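Local coordinates for uncharacterized protein (Legionella pneumophila subsp. pneumophila, PDB 4WRP) that is of unknown function but probably acts as a bacterial effector, of which this chain is the mostly helical C-terminal domain, at residues Gly4-Tyr9 and Arg69-Val74; Ala8-Trp13 and Asp98-Ser103; His26-His29 and Tyr35-Ile38; Ala40-Leu45 and Lys80-Gly85. One frame throughout, in Å; residues are numbered along the deposited sequence.

Contact 1: Gly4-Tyr9 and Arg69-Val74; sequences GNFAAY and RHHVKV
Phe6, Tyr9, His70 and His71 share one first torsion: each ring carbon CG lies opposite its own backbone N (chi1 -174° in Phe6), which sends all four rings into the gap between helix 6-21 and helix 68-83. In two of the pairs the planes are turned so that an edge meets a face. His70 brings its CD2 edge to Phe6 in an offset edge-to-face pair, CD2 lying 3.5 Å from Phe6 CE1 with the planes at 65°. Tyr9 does the same to His71: its CE1 corner comes down on one face, 3.4 Å from His71 CG and displaced toward the rim, with the planes at 61°. Phe6 also reaches His71, but obliquely, its CZ 3.7 Å from CD2 of His71. Asn5 caps the first turn of helix 6-21, its OD1 accepting from Ala8 N at 2.9 Å; helical periodicity puts Phe6 and Tyr9, three residues apart, on the same side. The polar ends are used as well: Tyr9 OH and His71 ND1 both hydrogen-bond Tyr48 OH of helix 34-49, and Tyr9 OH also meets Asn68 ND2. Phenylalanine suits the less buried end, where its ring packs on the histidines, whereas tyrosine and histidine suit the buried end because they pack as rings and still offer polar atoms there. Ring C-H groups directed at pi faces thus supply much of the contact between the two helices, while Tyr48 anchors the tyrosine hydroxyl and, with His10 at NE2, holds the His71 ring in its rotation.

Contact 2: Ala8-Trp13 and Asp98-Ser103; sequences AYHELW and DNLAIS
The ring of His10 stands out from helix 6-21 and is met from different directions by Asp98, at the end of helix 90-98, and by Leu100 and Ala101 of the loop that follows. At its edge, close to the ring plane, lies Asp98 O, which accepts from His10 NE2 at 3.0 Å; the bond is bent, with an N-H...O angle of 144°, and the donor sits well above the carbonyl plane. Over one face comes Leu100, its CD1 in a CH-pi contact 4.1 Å from the centroid of the His10 ring. Leu100 CG is closer still to the rim, 3.4 Å from His10 CE1. The leucine's branch point is put against the ring by an unusual first torsion, chi1 70°, which sets CG between the backbone N and the carbonyl carbon. Ala101 approaches nearer the root of the side chain, CB to His10 CB 3.8 Å, where a methyl group is small enough for helix and loop to come close. Asp98 turns its carboxylate to Arg14, and His10 ND1 hydrogen-bonds His71 NE2. Histidine thus serves as a two-ended polar ring flanked by Leu100 and Ala101. With both nitrogens engaged, its rotation is probably fixed, and its NE2 must carry a proton to give to the carbonyl at the end of helix 90-98.

Contact 3: His26-His29 and Tyr35-Ile38; sequences HQLH and YKKI
Gln27 O is approached by Lys36 NZ at 3.1 Å, a weak hydrogen bond between the loop after helix 6-21 and the start of helix 34-49; the same NZ makes a long, weak ion pair with Asp32. Lys36 runs out extended from the helix as far as CE, and only its last torsion, chi4 -118°, bends the ammonium group to the carbonyl. Its aliphatic stem is used on the way: Leu28 slides past it in the opposite direction, with Leu28 CD2 3.7 Å from Lys36 CG. The same methyl comes within 4.0 Å of the backbone atom Lys36 O, so leucine rests on the helix surface as well as on the lysine chain. Lys37, extended beyond CG, brings its CE to 3.5 Å from His29 O, while its NZ passes on to Arg30 O and to the carboxylate of Glu34. His29, for its part, turns its ND1 to Asn31 N. Gln27 has positive phi and psi, a left-handed helical conformation that probably helps turn the chain back along the helix. Lysine suits both places because its methylenes can pack against the loop while its charged end reaches loop carbonyls. At the protein surface the loop is therefore fastened by apolar packing and lysine-to-carbonyl attraction, with the weak bond probably adding little alone.

Contact 4: Ala40-Leu45 and Lys80-Gly85; sequences AIRTVL and KEIDAG
Arg42 grips Asp83 side-on with two nitrogens, one to each carboxylate oxygen: Arg42 NE donates to Asp83 OD1 at 2.7 Å, with an N-H...O angle of 163°, and Arg42 NH2 donates to Asp83 OD2 at 2.9 Å. Both oxygens use their syn lone pairs and both lie near the guanidinium plane. Arg42 reaches this position because its chain is extended from CG to NE and leaves the helix with CG opposite the backbone N (chi1 -173°). The two side chains cross at about a right angle, yet their flat ends are nearly coplanar, with 23° between the planes.

Apolar packing lies alongside. Ile82 points its CD1 between the stem of Arg42, 4.1 Å from Arg42 CB, and the tip of Leu45, 4.0 Å from Leu45 CD1. Its other branch, CG2, lies 4.1 Å from Arg42 CG, so a beta-branched side chain can cover the arginine methylenes with both arms. Leu45 belongs to the buried side, where it also packs on Val75 and Val79, and Ile82 continues onto Leu93 of helix 90-98.

Helix 68-83 ends just beyond. Gly85, with positive phi, closes it in a Schellman motif, its N bonded to Ile82 O, and a glycine tolerates that conformation easily. Helix 34-49 and the end of helix 68-83 are thus joined by a two-point salt bridge set beside a hydrophobic seam, and the paired bonds fix the mutual rotation of guanidinium and carboxylate as a single bond could not.

From the N terminus, residues 4-13, at the start of helix 6-21 and just before it, open both contact 1 and contact 2, which share Ala8 and Tyr9. Contact 3 comes next and closes first, a short loop wholly within the spans of both, binding the loop at 26-29 to the start of helix 34-49. Contact 4 then opens on that helix; contact 1 closes at 69-74 before contact 4 closes at 80-85, so these two cross, both using helix 68-83. Contact 2, closing last at 98-103, encloses contacts 3 and 4. Trp13 packs on Leu45 to bridge contacts 2 and 4, while Leu28 on Ala40 joins contacts 3 and 4. Together they link helices 6-21, 34-49 and 68-83 and the loop after helix 90-98.

Contact 1: Gly4-Tyr9 and Arg69-Val74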
loop_
_atom_site.group_PDB
_atom_site.type_symbol
_atom_site.label_atom_id
_atom_site.label_comp_id
_atom_site.label_asym_id
_atom_site.label_seq_id
_atom_site.Cartn_x
_atom_site.Cartn_y
_atom_site.Cartn_z
ATOM N N GLY A 4 -4.520 8.141 -12.281
ATOM C CA GLY A 4 -5.545 7.644 -13.178
ATOM C C GLY A 4 -5.806 6.173 -13.125
ATOM O O GLY A 4 -6.604 5.682 -13.906
ATOM N N ASN A 5 -5.180 5.466 -12.174
ATOM C CA ASN A 5 -5.380 4.017 -11.928
ATOM C C ASN A 5 -4.719 3.698 -10.583
ATOM O O ASN A 5 -3.974 4.534 -10.016
ATOM C CB ASN A 5 -4.784 3.139 -13.068
ATOM C CG ASN A 5 -3.339 3.526 -13.395
ATOM O OD1 ASN A 5 -2.440 3.323 -12.585
ATOM N ND2 ASN A 5 -3.135 4.154 -14.544
ATOM N N PHE A 6 -4.980 2.493 -10.102
ATOM C CA PHE A 6 -4.541 2.092 -8.801
ATOM C C PHE A 6 -3.009 2.050 -8.681
ATOM O O PHE A 6 -2.445 2.486 -7.665
ATOM C CB PHE A 6 -5.186 0.768 -8.448
ATOM C CG PHE A 6 -4.901 0.328 -7.068
ATOM C CD1 PHE A 6 -5.571 0.904 -5.999
ATOM C CD2 PHE A 6 -3.987 -0.659 -6.820
ATOM C CE1 PHE A 6 -5.317 0.465 -4.699
ATOM C CE2 PHE A 6 -3.729 -1.091 -5.520
ATOM C CZ PHE A 6 -4.387 -0.523 -4.460
ATOM N N ALA A 7 -2.331 1.574 -9.707
ATOM C CA ALA A 7 -0.850 1.533 -9.657
ATOM C C ALA A 7 -0.260 2.936 -9.577
ATOM O O ALA A 7 0.699 3.163 -8.877
ATOM C CB ALA A 7 -0.281 0.752 -10.853
ATOM N N ALA A 8 -0.843 3.890 -10.285
ATOM C CA ALA A 8 -0.371 5.288 -10.222
ATOM C C ALA A 8 -0.615 5.887 -8.844
ATOM O O ALA A 8 0.259 6.609 -8.324
ATOM C CB ALA A 8 -1.021 6.145 -11.286
ATOM N N TYR A 9 -1.764 5.584 -8.226
ATOM C CA TYR A 9 -1.964 6.008 -6.821
ATOM C C TYR A 9 -0.866 5.394 -5.896
ATOM O O TYR A 9 -0.319 6.058 -5.032
ATOM C CB TYR A 9 -3.366 5.654 -6.313
ATOM C CG TYR A 9 -3.513 6.001 -4.856
ATOM C CD1 TYR A 9 -3.096 5.122 -3.866
ATOM C CD2 TYR A 9 -4.069 7.220 -4.452
ATOM C CE1 TYR A 9 -3.204 5.441 -2.521
ATOM C CE2 TYR A 9 -4.187 7.552 -3.092
ATOM C CZ TYR A 9 -3.753 6.654 -2.137
ATOM O OH TYR A 9 -3.849 6.936 -0.811
ATOM N N ARG A 69 -9.515 4.539 -0.903
ATOM C CA ARG A 69 -10.309 3.623 -0.139
ATOM C C ARG A 69 -9.810 2.189 -0.270
ATOM O O ARG A 69 -9.601 1.510 0.734
ATOM C CB ARG A 69 -11.772 3.712 -0.533
ATOM C CG ARG A 69 -12.619 2.860 0.382
ATOM C CD ARG A 69 -14.062 3.020 -0.016
ATOM N NE ARG A 69 -14.836 1.800 0.206
ATOM C CZ ARG A 69 -15.968 1.739 0.901
ATOM N NH1 ARG A 69 -16.606 0.578 1.015
ATOM N NH2 ARG A 69 -16.478 2.832 1.450
ATOM N N HIS A 70 -9.596 1.718 -1.493
ATOM C CA HIS A 70 -9.167 0.371 -1.656
ATOM C C HIS A 70 -7.699 0.229 -1.213
ATOM O O HIS A 70 -7.308 -0.795 -0.683
ATOM C CB HIS A 70 -9.261 -0.061 -3.096
ATOM C CG HIS A 70 -8.839 -1.471 -3.310
ATOM N ND1 HIS A 70 -9.597 -2.542 -2.888
ATOM C CD2 HIS A 70 -7.733 -1.992 -3.884
ATOM C CE1 HIS A 70 -8.987 -3.665 -3.219
ATOM N NE2 HIS A 70 -7.843 -3.357 -3.803
ATOM N N HIS A 71 -6.903 1.274 -1.413
ATOM C CA HIS A 71 -5.490 1.190 -1.039
ATOM C C HIS A 71 -5.331 1.059 0.473
ATOM O O HIS A 71 -4.583 0.228 0.946
ATOM C CB HIS A 71 -4.754 2.374 -1.555
ATOM C CG HIS A 71 -3.277 2.235 -1.470
ATOM N ND1 HIS A 71 -2.573 2.624 -0.359
ATOM C CD2 HIS A 71 -2.360 1.774 -2.352
ATOM C CE1 HIS A 71 -1.289 2.384 -0.539
ATOM N NE2 HIS A 71 -1.131 1.885 -1.749
ATOM N N VAL A 72 -6.101 1.845 1.209
ATOM C CA VAL A 72 -6.221 1.727 2.655
ATOM C C VAL A 72 -6.662 0.311 3.062
ATOM O O VAL A 72 -6.070 -0.259 3.961
ATOM C CB VAL A 72 -7.139 2.839 3.202
ATOM C CG1 VAL A 72 -7.682 2.562 4.609
ATOM C CG2 VAL A 72 -6.386 4.166 3.137
ATOM N N LYS A 73 -7.674 -0.257 2.402
ATOM C CA LYS A 73 -8.055 -1.660 2.658
ATOM C C LYS A 73 -6.846 -2.621 2.515
ATOM O O LYS A 73 -6.623 -3.456 3.371
ATOM C CB LYS A 73 -9.164 -2.080 1.729
ATOM C CG LYS A 73 -10.054 -3.224 2.200
ATOM C CD LYS A 73 -9.451 -4.625 2.077
ATOM C CE LYS A 73 -9.213 -5.082 0.638
ATOM N NZ LYS A 73 -8.608 -6.454 0.560
ATOM N N VAL A 74 -6.071 -2.505 1.441
ATOM C CA VAL A 74 -4.898 -3.372 1.276
ATOM C C VAL A 74 -3.872 -3.151 2.398
ATOM O O VAL A 74 -3.367 -4.121 2.978
ATOM C CB VAL A 74 -4.279 -3.182 -0.131
ATOM C CG1 VAL A 74 -3.036 -4.052 -0.307
ATOM C CG2 VAL A 74 -5.351 -3.550 -1.180
#

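Contact 2: Ala8-Trp13 and Asp98-Ser103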
loop_
_atom_site.group_PDB
_atom_site.type_symbol
_atom_site.label_atom_id
_atom_site.label_comp_id
_atom_site.label_asym_id
_atom_site.label_seq_id
_atom_site.Cartn_x
_atom_site.Cartn_y
_atom_site.Cartn_z
ATOM N N ALA A 8 -0.843 3.890 -10.285
ATOM C CA ALA A 8 -0.371 5.288 -10.222
ATOM C C ALA A 8 -0.615 5.887 -8.844
ATOM O O ALA A 8 0.259 6.609 -8.324
ATOM C CB ALA A 8 -1.021 6.145 -11.286
ATOM N N TYR A 9 -1.764 5.584 -8.226
ATOM C CA TYR A 9 -1.964 6.008 -6.821
ATOM C C TYR A 9 -0.866 5.394 -5.896
ATOM O O TYR A 9 -0.319 6.058 -5.032
ATOM C CB TYR A 9 -3.366 5.654 -6.313
ATOM C CG TYR A 9 -3.513 6.001 -4.856
ATOM C CD1 TYR A 9 -3.096 5.122 -3.866
ATOM C CD2 TYR A 9 -4.069 7.220 -4.452
ATOM C CE1 TYR A 9 -3.204 5.441 -2.521
ATOM C CE2 TYR A 9 -4.187 7.552 -3.092
ATOM C CZ TYR A 9 -3.753 6.654 -2.137
ATOM O OH TYR A 9 -3.849 6.936 -0.811
ATOM N N HIS A 10 -0.559 4.120 -6.114
ATOM C CA HIS A 10 0.434 3.436 -5.319
ATOM C C HIS A 10 1.813 4.009 -5.501
ATOM O O HIS A 10 2.533 4.100 -4.550
ATOM C CB HIS A 10 0.393 1.910 -5.542
ATOM C CG HIS A 10 1.353 1.166 -4.694
ATOM N ND1 HIS A 10 1.259 1.125 -3.323
ATOM C CD2 HIS A 10 2.475 0.471 -5.017
ATOM C CE1 HIS A 10 2.277 0.437 -2.840
ATOM N NE2 HIS A 10 3.021 0.024 -3.850
ATOM N N GLU A 11 2.168 4.430 -6.702
ATOM C CA GLU A 11 3.471 5.093 -6.881
ATOM C C GLU A 11 3.569 6.398 -6.054
ATOM O O GLU A 11 4.564 6.659 -5.388
ATOM C CB GLU A 11 3.724 5.386 -8.347
ATOM C CG GLU A 11 5.087 5.990 -8.520
ATOM C CD GLU A 11 6.132 5.266 -7.664
ATOM O OE1 GLU A 11 6.821 5.951 -6.862
ATOM O OE2 GLU A 11 6.216 4.000 -7.754
ATOM N N LEU A 12 2.513 7.207 -6.070
ATOM C CA LEU A 12 2.485 8.423 -5.240
ATOM C C LEU A 12 2.603 8.038 -3.786
ATOM O O LEU A 12 3.361 8.658 -3.017
ATOM C CB LEU A 12 1.176 9.219 -5.402
ATOM C CG LEU A 12 0.830 9.897 -6.706
ATOM C CD1 LEU A 12 -0.385 10.770 -6.409
ATOM C CD2 LEU A 12 2.012 10.711 -7.291
ATOM N N TRP A 13 1.858 7.002 -3.387
ATOM C CA TRP A 13 1.894 6.552 -2.013
ATOM C C TRP A 13 3.300 6.096 -1.599
ATOM O O TRP A 13 3.758 6.360 -0.465
ATOM C CB TRP A 13 0.888 5.442 -1.779
ATOM C CG TRP A 13 0.839 4.982 -0.387
ATOM C CD1 TRP A 13 -0.042 5.380 0.591
ATOM C CD2 TRP A 13 1.677 3.974 0.219
ATOM N NE1 TRP A 13 0.223 4.709 1.752
ATOM C CE2 TRP A 13 1.270 3.847 1.554
ATOM C CE3 TRP A 13 2.734 3.179 -0.248
ATOM C CZ2 TRP A 13 1.883 2.976 2.432
ATOM C CZ3 TRP A 13 3.344 2.314 0.637
ATOM C CH2 TRP A 13 2.920 2.213 1.949
ATOM N N ASP A 98 5.950 -2.561 -1.498
ATOM C CA ASP A 98 6.396 -2.122 -2.819
ATOM C C ASP A 98 5.505 -2.699 -3.881
ATOM O O ASP A 98 5.036 -1.997 -4.751
ATOM C CB ASP A 98 7.809 -2.626 -3.049
ATOM C CG ASP A 98 8.646 -1.676 -3.819
ATOM O OD1 ASP A 98 8.085 -0.709 -4.393
ATOM O OD2 ASP A 98 9.889 -1.926 -3.862
ATOM N N ASN A 99 5.184 -3.985 -3.718
ATOM C CA ASN A 99 4.519 -4.774 -4.741
ATOM C C ASN A 99 3.006 -4.970 -4.547
ATOM O O ASN A 99 2.412 -5.854 -5.191
ATOM C CB ASN A 99 5.219 -6.131 -4.742
ATOM C CG ASN A 99 6.641 -6.016 -5.261
ATOM O OD1 ASN A 99 6.837 -5.603 -6.383
ATOM N ND2 ASN A 99 7.609 -6.374 -4.468
ATOM N N LEU A 100 2.381 -4.177 -3.687
ATOM C CA LEU A 100 0.998 -4.454 -3.320
ATOM C C LEU A 100 0.044 -4.161 -4.472
ATOM O O LEU A 100 -1.073 -4.667 -4.476
ATOM C CB LEU A 100 0.565 -3.734 -2.030
ATOM C CG LEU A 100 0.404 -2.230 -2.062
ATOM C CD1 LEU A 100 -0.909 -1.840 -2.720
ATOM C CD2 LEU A 100 0.497 -1.671 -0.659
ATOM N N ALA A 101 0.473 -3.392 -5.457
ATOM C CA ALA A 101 -0.448 -3.023 -6.522
ATOM C C ALA A 101 -0.413 -3.980 -7.703
ATOM O O ALA A 101 -1.241 -3.901 -8.573
ATOM C CB ALA A 101 -0.210 -1.599 -6.988
ATOM N N ILE A 102 0.509 -4.912 -7.738
ATOM C CA ILE A 102 0.584 -5.760 -8.916
ATOM C C ILE A 102 -0.219 -7.031 -8.734
ATOM O O ILE A 102 -0.447 -7.504 -7.595
ATOM C CB ILE A 102 2.019 -6.082 -9.247
ATOM C CG1 ILE A 102 2.609 -6.995 -8.207
ATOM C CG2 ILE A 102 2.804 -4.783 -9.379
ATOM C CD1 ILE A 102 4.084 -7.216 -8.433
ATOM N N SER A 103 -0.655 -7.598 -9.837
ATOM C CA SER A 103 -1.387 -8.848 -9.726
ATOM C C SER A 103 -1.090 -9.732 -10.895
ATOM O O SER A 103 -0.630 -9.265 -11.930
ATOM C CB SER A 103 -2.887 -8.548 -9.601
ATOM O OG SER A 103 -3.327 -7.890 -10.777
#

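Contact 3: His26-His29 and Tyr35-Ile38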
loop_
_atom_site.group_PDB
_atom_site.type_symbol
_atom_site.label_atom_id
_atom_site.label_comp_id
_atom_site.label_asym_id
_atom_site.label_seq_id
_atom_site.Cartn_x
_atom_site.Cartn_y
_atom_site.Cartn_z
ATOM N N HIS A 26 12.209 9.419 13.487
ATOM C CA HIS A 26 12.070 8.017 13.828
ATOM C C HIS A 26 13.242 7.506 14.637
ATOM O O HIS A 26 13.117 6.460 15.277
ATOM C CB HIS A 26 11.937 7.151 12.594
ATOM C CG HIS A 26 10.646 7.327 11.877
ATOM N ND1 HIS A 26 9.433 6.925 12.405
ATOM C CD2 HIS A 26 10.377 7.856 10.663
ATOM C CE1 HIS A 26 8.477 7.198 11.538
ATOM N NE2 HIS A 26 9.027 7.759 10.473
ATOM N N GLN A 27 14.385 8.183 14.547
ATOM C CA GLN A 27 15.601 7.743 15.246
ATOM C C GLN A 27 15.861 6.250 14.983
ATOM O O GLN A 27 16.065 5.474 15.910
ATOM C CB GLN A 27 15.491 8.004 16.762
ATOM C CG GLN A 27 15.242 9.454 17.171
ATOM C CD GLN A 27 16.501 10.304 17.202
ATOM O OE1 GLN A 27 16.489 11.472 16.794
ATOM N NE2 GLN A 27 17.594 9.733 17.713
ATOM N N LEU A 28 15.804 5.851 13.713
ATOM C CA LEU A 28 16.110 4.485 13.318
ATOM C C LEU A 28 17.459 4.448 12.635
ATOM O O LEU A 28 17.828 5.340 11.901
ATOM C CB LEU A 28 15.064 3.908 12.369
ATOM C CG LEU A 28 13.737 3.523 13.021
ATOM C CD1 LEU A 28 12.716 3.239 11.926
ATOM C CD2 LEU A 28 13.889 2.362 13.992
ATOM N N HIS A 29 18.167 3.371 12.868
ATOM C CA HIS A 29 19.482 3.209 12.350
ATOM C C HIS A 29 19.475 1.886 11.647
ATOM O O HIS A 29 18.768 0.992 12.047
ATOM C CB HIS A 29 20.430 3.208 13.543
ATOM C CG HIS A 29 21.877 3.240 13.185
ATOM N ND1 HIS A 29 22.556 2.125 12.745
ATOM C CD2 HIS A 29 22.795 4.236 13.267
ATOM C CE1 HIS A 29 23.822 2.439 12.537
ATOM N NE2 HIS A 29 23.991 3.714 12.842
ATOM N N TYR A 35 12.873 -5.811 14.766
ATOM C CA TYR A 35 11.572 -5.529 15.400
ATOM C C TYR A 35 11.297 -4.030 15.522
ATOM O O TYR A 35 10.185 -3.591 15.377
ATOM C CB TYR A 35 11.462 -6.171 16.802
ATOM C CG TYR A 35 10.302 -5.621 17.579
ATOM C CD1 TYR A 35 9.017 -6.189 17.463
ATOM C CD2 TYR A 35 10.466 -4.486 18.413
ATOM C CE1 TYR A 35 7.935 -5.668 18.184
ATOM C CE2 TYR A 35 9.391 -3.947 19.113
ATOM C CZ TYR A 35 8.124 -4.540 18.998
ATOM O OH TYR A 35 7.068 -3.990 19.689
ATOM N N LYS A 36 12.330 -3.252 15.809
ATOM C CA LYS A 36 12.179 -1.844 15.966
ATOM C C LYS A 36 11.822 -1.215 14.614
ATOM O O LYS A 36 11.001 -0.318 14.557
ATOM C CB LYS A 36 13.470 -1.244 16.545
ATOM C CG LYS A 36 13.372 0.219 16.919
ATOM C CD LYS A 36 14.579 0.674 17.737
ATOM C CE LYS A 36 14.422 2.111 18.242
ATOM N NZ LYS A 36 15.457 3.045 17.708
ATOM N N LYS A 37 12.407 -1.703 13.525
ATOM C CA LYS A 37 12.063 -1.166 12.202
ATOM C C LYS A 37 10.608 -1.501 11.792
ATOM O O LYS A 37 9.858 -0.641 11.351
ATOM C CB LYS A 37 13.014 -1.689 11.166
ATOM C CG LYS A 37 14.464 -1.198 11.407
ATOM C CD LYS A 37 15.422 -1.947 10.501
ATOM C CE LYS A 37 16.844 -1.765 10.978
ATOM N NZ LYS A 37 17.734 -2.373 9.956
ATOM N N ILE A 38 10.269 -2.768 11.911
ATOM C CA ILE A 38 8.921 -3.270 11.629
ATOM C C ILE A 38 7.896 -2.528 12.421
ATOM O O ILE A 38 6.892 -2.127 11.880
ATOM C CB ILE A 38 8.866 -4.784 11.918
ATOM C CG1 ILE A 38 9.728 -5.495 10.865
ATOM C CG2 ILE A 38 7.437 -5.315 11.862
ATOM C CD1 ILE A 38 9.933 -6.989 11.089
#

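Contact 4: Ala40-Leu45 and Lys80-Gly85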
loop_
_atom_site.group_PDB
_atom_site.type_symbol
_atom_site.label_atom_id
_atom_site.label_comp_id
_atom_site.label_asym_id
_atom_site.label_seq_id
_atom_site.Cartn_x
_atom_site.Cartn_y
_atom_site.Cartn_z
ATOM N N ALA A 40 8.046 0.598 13.756
ATOM C CA ALA A 40 7.935 1.962 13.263
ATOM C C ALA A 40 7.138 2.014 11.954
ATOM O O ALA A 40 6.259 2.863 11.781
ATOM C CB ALA A 40 9.343 2.571 13.068
ATOM N N ILE A 41 7.399 1.049 11.064
ATOM C CA ILE A 41 6.650 0.960 9.831
ATOM C C ILE A 41 5.201 0.647 10.142
ATOM O O ILE A 41 4.271 1.225 9.572
ATOM C CB ILE A 41 7.226 -0.145 8.923
ATOM C CG1 ILE A 41 8.587 0.302 8.413
ATOM C CG2 ILE A 41 6.288 -0.421 7.747
ATOM C CD1 ILE A 41 9.388 -0.797 7.770
ATOM N N ARG A 42 4.991 -0.286 11.037
ATOM C CA ARG A 42 3.596 -0.615 11.420
ATOM C C ARG A 42 2.822 0.606 11.924
ATOM O O ARG A 42 1.659 0.873 11.534
ATOM C CB ARG A 42 3.588 -1.685 12.485
ATOM C CG ARG A 42 2.159 -2.159 12.778
ATOM C CD ARG A 42 1.980 -2.771 14.154
ATOM N NE ARG A 42 0.568 -3.203 14.295
ATOM C CZ ARG A 42 -0.458 -2.394 14.582
ATOM N NH1 ARG A 42 -0.253 -1.095 14.798
ATOM N NH2 ARG A 42 -1.717 -2.879 14.676
ATOM N N THR A 43 3.480 1.379 12.778
ATOM C CA THR A 43 2.888 2.619 13.277
ATOM C C THR A 43 2.436 3.572 12.178
ATOM O O THR A 43 1.307 4.067 12.193
ATOM C CB THR A 43 3.847 3.320 14.253
ATOM O OG1 THR A 43 4.095 2.394 15.306
ATOM C CG2 THR A 43 3.194 4.528 14.842
ATOM N N VAL A 44 3.321 3.788 11.213
ATOM C CA VAL A 44 3.036 4.672 10.118
ATOM C C VAL A 44 1.913 4.131 9.226
ATOM O O VAL A 44 1.051 4.886 8.764
ATOM C CB VAL A 44 4.327 4.899 9.314
ATOM C CG1 VAL A 44 4.049 5.554 7.983
ATOM C CG2 VAL A 44 5.283 5.726 10.183
ATOM N N LEU A 45 1.945 2.846 8.936
ATOM C CA LEU A 45 0.856 2.236 8.148
ATOM C C LEU A 45 -0.459 2.304 8.896
ATOM O O LEU A 45 -1.498 2.578 8.310
ATOM C CB LEU A 45 1.188 0.776 7.805
ATOM C CG LEU A 45 2.430 0.502 6.994
ATOM C CD1 LEU A 45 2.502 -1.035 6.847
ATOM C CD2 LEU A 45 2.397 1.179 5.650
ATOM N N LYS A 80 -2.454 -6.177 9.443
ATOM C CA LYS A 80 -2.839 -7.439 10.043
ATOM C C LYS A 80 -1.786 -8.544 9.843
ATOM O O LYS A 80 -1.554 -9.327 10.735
ATOM C CB LYS A 80 -4.151 -7.868 9.476
ATOM C CG LYS A 80 -4.880 -8.853 10.358
ATOM C CD LYS A 80 -6.353 -8.927 9.964
ATOM C CE LYS A 80 -6.850 -10.373 9.882
ATOM N NZ LYS A 80 -7.874 -10.543 8.801
ATOM N N GLU A 81 -1.149 -8.598 8.675
ATOM C CA GLU A 81 -0.084 -9.542 8.443
ATOM C C GLU A 81 1.100 -9.322 9.376
ATOM O O GLU A 81 1.770 -10.298 9.785
ATOM C CB GLU A 81 0.401 -9.491 6.957
ATOM C CG GLU A 81 -0.599 -10.031 5.936
ATOM C CD GLU A 81 -0.157 -9.675 4.475
ATOM O OE1 GLU A 81 0.987 -9.155 4.226
ATOM O OE2 GLU A 81 -1.002 -9.870 3.575
ATOM N N ILE A 82 1.382 -8.059 9.688
ATOM C CA ILE A 82 2.405 -7.711 10.659
ATOM C C ILE A 82 2.014 -8.245 12.031
ATOM O O ILE A 82 2.832 -8.907 12.714
ATOM C CB ILE A 82 2.654 -6.185 10.745
ATOM C CG1 ILE A 82 3.265 -5.671 9.438
ATOM C CG2 ILE A 82 3.670 -5.881 11.856
ATOM C CD1 ILE A 82 3.225 -4.170 9.301
ATOM N N ASP A 83 0.750 -8.054 12.382
ATOM C CA ASP A 83 0.265 -8.438 13.700
ATOM C C ASP A 83 0.321 -9.923 13.841
ATOM O O ASP A 83 0.612 -10.428 14.913
ATOM C CB ASP A 83 -1.147 -7.866 13.926
ATOM C CG ASP A 83 -1.102 -6.332 14.131
ATOM O OD1 ASP A 83 -0.002 -5.835 14.463
ATOM O OD2 ASP A 83 -2.102 -5.612 13.916
ATOM N N ALA A 84 0.099 -10.628 12.725
ATOM C CA ALA A 84 0.105 -12.070 12.720
ATOM C C ALA A 84 1.501 -12.615 12.710
ATOM O O ALA A 84 1.677 -13.793 12.809
ATOM C CB ALA A 84 -0.666 -12.581 11.534
ATOM N N GLY A 85 2.516 -11.772 12.658
ATOM C CA GLY A 85 3.892 -12.251 12.779
ATOM C C GLY A 85 4.480 -12.719 11.468
ATOM O O GLY A 85 5.425 -13.453 11.484
#